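GCN5-related N-acetyltransferase (Kribbella flavida, PDB 4H89) probably transfers an acyl group, most likely acetyl from acetyl-coenzyme A, to an acceptor substrate. Local coordinates at residues A90-M95 and I125-V130. Residues are numbered along the deposited sequence; the frame is centred on the assembly and turned at random.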
ATOM      1  N   ALA A  90       1.565   7.676   9.819  1.00 11.90           N
ATOM      2  CA  ALA A  90       0.167   7.804   9.422  1.00 12.08           C
ATOM      3  C   ALA A  90       0.073   7.955   7.916  1.00 12.39           C
ATOM      4  O   ALA A  90       1.041   8.258   7.239  1.00 12.74           O
ATOM      5  CB  ALA A  90      -0.389   9.073  10.064  1.00 13.13           C
ATOM      6  N   SER A  91      -1.137   7.742   7.409  1.00 13.02           N
ATOM      7  CA  SER A  91      -1.474   8.143   6.037  1.00 13.93           C
ATOM      8  C   SER A  91      -2.884   8.643   6.030  1.00 12.96           C
ATOM      9  O   SER A  91      -3.579   8.641   7.051  1.00 13.16           O
ATOM     10  CB  SER A  91      -1.302   6.951   5.126  1.00 16.27           C
ATOM     11  OG  SER A  91      -1.449   7.316   3.742  1.00 16.30           O
ATOM     12  N   ALA A  92      -3.304   9.131   4.875  1.00 13.19           N
ATOM     13  CA  ALA A  92      -4.614   9.682   4.738  1.00 13.69           C
ATOM     14  C   ALA A  92      -4.983   9.749   3.277  1.00 14.06           C
ATOM     15  O   ALA A  92      -4.133   9.715   2.387  1.00 16.23           O
ATOM     16  CB  ALA A  92      -4.661  11.088   5.338  1.00 14.59           C
ATOM     17  N   SER A  93      -6.285   9.857   3.053  1.00 14.29           N
ATOM     18  CA  SER A  93      -6.894  10.119   1.761  1.00 16.48           C
ATOM     19  C   SER A  93      -7.906  11.249   1.878  1.00 14.12           C
ATOM     20  O   SER A  93      -8.481  11.447   2.928  1.00 14.72           O
ATOM     21  CB  SER A  93      -7.625   8.852   1.266  1.00 20.26           C
ATOM     22  OG  SER A  93      -6.741   7.757   1.139  1.00 29.38           O
ATOM     23  N   PHE A  94      -8.088  11.967   0.761  1.00 15.35           N
ATOM     24  CA  PHE A  94      -8.930  13.154   0.713  1.00 15.69           C
ATOM     25  C   PHE A  94      -9.852  13.126  -0.480  1.00 17.63           C
ATOM     26  O   PHE A  94      -9.438  12.724  -1.575  1.00 21.32           O
ATOM     27  CB  PHE A  94      -8.056  14.431   0.625  1.00 16.80           C
ATOM     28  CG  PHE A  94      -7.086  14.534   1.755  1.00 15.13           C
ATOM     29  CD1 PHE A  94      -7.458  15.124   2.943  1.00 16.27           C
ATOM     30  CD2 PHE A  94      -5.824  13.969   1.678  1.00 16.84           C
ATOM     31  CE1 PHE A  94      -6.594  15.139   4.033  1.00 16.50           C
ATOM     32  CE2 PHE A  94      -4.964  13.985   2.767  1.00 18.43           C
ATOM     33  CZ  PHE A  94      -5.325  14.603   3.927  1.00 18.00           C
HETATM   34  N   MSE A  95     -11.081  13.586  -0.258  1.00 15.96           N
HETATM   35  CA  MSE A  95     -12.032  13.792  -1.359  1.00 18.65           C
HETATM   36  C   MSE A  95     -12.707  15.091  -1.143  1.00 18.19           C
HETATM   37  O   MSE A  95     -13.252  15.361  -0.105  1.00 22.89           O
HETATM   38  CB  MSE A  95     -13.086  12.707  -1.373  1.00 22.13           C
HETATM   39  CG  MSE A  95     -12.381  11.372  -1.484  1.00 27.35           C
HETATM   40 SE   MSE A  95     -13.724  10.039  -1.882  0.90 37.86          SE
HETATM   41  CE  MSE A  95     -12.696   9.064  -3.224  1.00 52.24           C
ATOM     42  N   ILE A 125       3.970  11.224   8.342  1.00 12.11           N
ATOM     43  CA  ILE A 125       2.841  10.948   7.459  1.00 11.62           C
ATOM     44  C   ILE A 125       3.387  10.599   6.076  1.00 13.08           C
ATOM     45  O   ILE A 125       4.307  11.229   5.586  1.00 13.49           O
ATOM     46  CB  ILE A 125       1.913  12.160   7.297  1.00 13.33           C
ATOM     47  CG1 ILE A 125       1.495  12.728   8.644  1.00 14.16           C
ATOM     48  CG2 ILE A 125       0.658  11.796   6.514  1.00 14.03           C
ATOM     49  CD1 ILE A 125       0.890  14.124   8.603  1.00 15.35           C
ATOM     50  N   GLN A 126       2.807   9.590   5.449  1.00 12.07           N
ATOM     51  CA  GLN A 126       3.216   9.149   4.124  1.00 13.91           C
ATOM     52  C   GLN A 126       1.980   9.048   3.240  1.00 14.79           C
ATOM     53  O   GLN A 126       0.957   8.499   3.665  1.00 15.80           O
ATOM     54  CB  GLN A 126       3.877   7.770   4.250  1.00 15.60           C
ATOM     55  CG  GLN A 126       4.314   7.126   2.966  1.00 17.20           C
ATOM     56  CD  GLN A 126       5.087   5.875   3.189  1.00 16.82           C
ATOM     57  OE1 GLN A 126       5.769   5.698   4.232  1.00 18.62           O
ATOM     58  NE2 GLN A 126       5.044   4.996   2.211  1.00 19.67           N
ATOM     59  N   PHE A 127       2.092   9.544   2.002  1.00 14.44           N
ATOM     60  CA  PHE A 127       1.095   9.289   0.946  1.00 13.85           C
ATOM     61  C   PHE A 127       1.774   8.345  -0.048  1.00 14.56           C
ATOM     62  O   PHE A 127       2.795   8.689  -0.626  1.00 15.14           O
ATOM     63  CB  PHE A 127       0.659  10.600   0.243  1.00 15.58           C
ATOM     64  CG  PHE A 127       0.007  11.594   1.142  1.00 14.53           C
ATOM     65  CD1 PHE A 127      -0.608  11.237   2.362  1.00 17.50           C
ATOM     66  CD2 PHE A 127       0.048  12.931   0.820  1.00 16.11           C
ATOM     67  CE1 PHE A 127      -1.250  12.195   3.156  1.00 17.94           C
ATOM     68  CE2 PHE A 127      -0.586  13.894   1.567  1.00 15.64           C
ATOM     69  CZ  PHE A 127      -1.222  13.539   2.764  1.00 16.07           C
ATOM     70  N   ASN A 128       1.193   7.162  -0.241  1.00 16.56           N
ATOM     71  CA  ASN A 128       1.846   6.136  -1.011  1.00 16.41           C
ATOM     72  C   ASN A 128       1.846   6.363  -2.503  1.00 16.07           C
ATOM     73  O   ASN A 128       2.714   5.841  -3.200  1.00 17.46           O
ATOM     74  CB  ASN A 128       1.185   4.802  -0.696  1.00 17.40           C
ATOM     75  CG  ASN A 128       1.214   4.543   0.762  1.00 22.50           C
ATOM     76  OD1 ASN A 128       2.317   4.477   1.335  1.00 18.50           O
ATOM     77  ND2 ASN A 128       0.018   4.584   1.421  1.00 31.20           N
ATOM     78  N   ALA A 129       0.845   7.099  -2.991  1.00 15.81           N
ATOM     79  CA  ALA A 129       0.633   7.226  -4.415  1.00 16.41           C
ATOM     80  C   ALA A 129      -0.108   8.497  -4.733  1.00 18.30           C
ATOM     81  O   ALA A 129      -1.312   8.625  -4.512  1.00 26.50           O
ATOM     82  CB  ALA A 129      -0.155   6.045  -4.923  1.00 17.62           C
ATOM     83  N   VAL A 130       0.608   9.492  -5.190  1.00 14.60           N
ATOM     84  CA  VAL A 130       0.065  10.748  -5.603  1.00 13.90           C
ATOM     85  C   VAL A 130       0.344  10.900  -7.101  1.00 14.91           C
ATOM     86  O   VAL A 130       1.466  10.811  -7.542  1.00 15.20           O
ATOM     87  CB  VAL A 130       0.647  11.953  -4.844  1.00 15.00           C
ATOM     88  CG1 VAL A 130      -0.069  13.208  -5.300  1.00 17.10           C
ATOM     89  CG2 VAL A 130       0.532  11.730  -3.328  1.00 16.10           C
TER
HETATM   90  O   HOH W   1      -1.823   7.284   0.715  1.00 44.54           O
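A90 and Q126 hold the closed end of a strand pair that then splays apart, a worked example of how GNAT enzymes part two parallel strands. Q126 N donates to A90 O at 2.8 Å, and I125 adds a CA-H...O contact to the same oxygen while its CG2 lies 3.6 Å from A90 O. One residue on, S91 takes over from the backbone: with OG anti to its own N (chi1 -173°), the hydroxyl reaches across and donates to Q126 O at 2.7 Å, nearly in line with the carbonyl. Strands 89-96 and 124-131 are joined through helix 105-119 in a beta-alpha-beta unit; their segments 90-95 and 125-127 run at 45° to each other, the V-shaped split which in this family usually receives the pantetheine arm of acetyl-CoA. On the opening side a water replaces direct pairing, donating to S91 OG and accepting from N128 N, and A92 N is buried without a partner. Replacing S91 by alanine removes the hydroxyl, which is likely to leave Q126 O without that donor and the water without one of its partners, weakening the link where the strands part. Beyond this point contact passes to rings: F127 sets CE1 4.2 Å from A92 CB, and its CZ meets the edge of F94, 3.8 Å from CE2, the two side chains crossing at about a right angle. W141 of helix 135-143 packs against both phenylalanines.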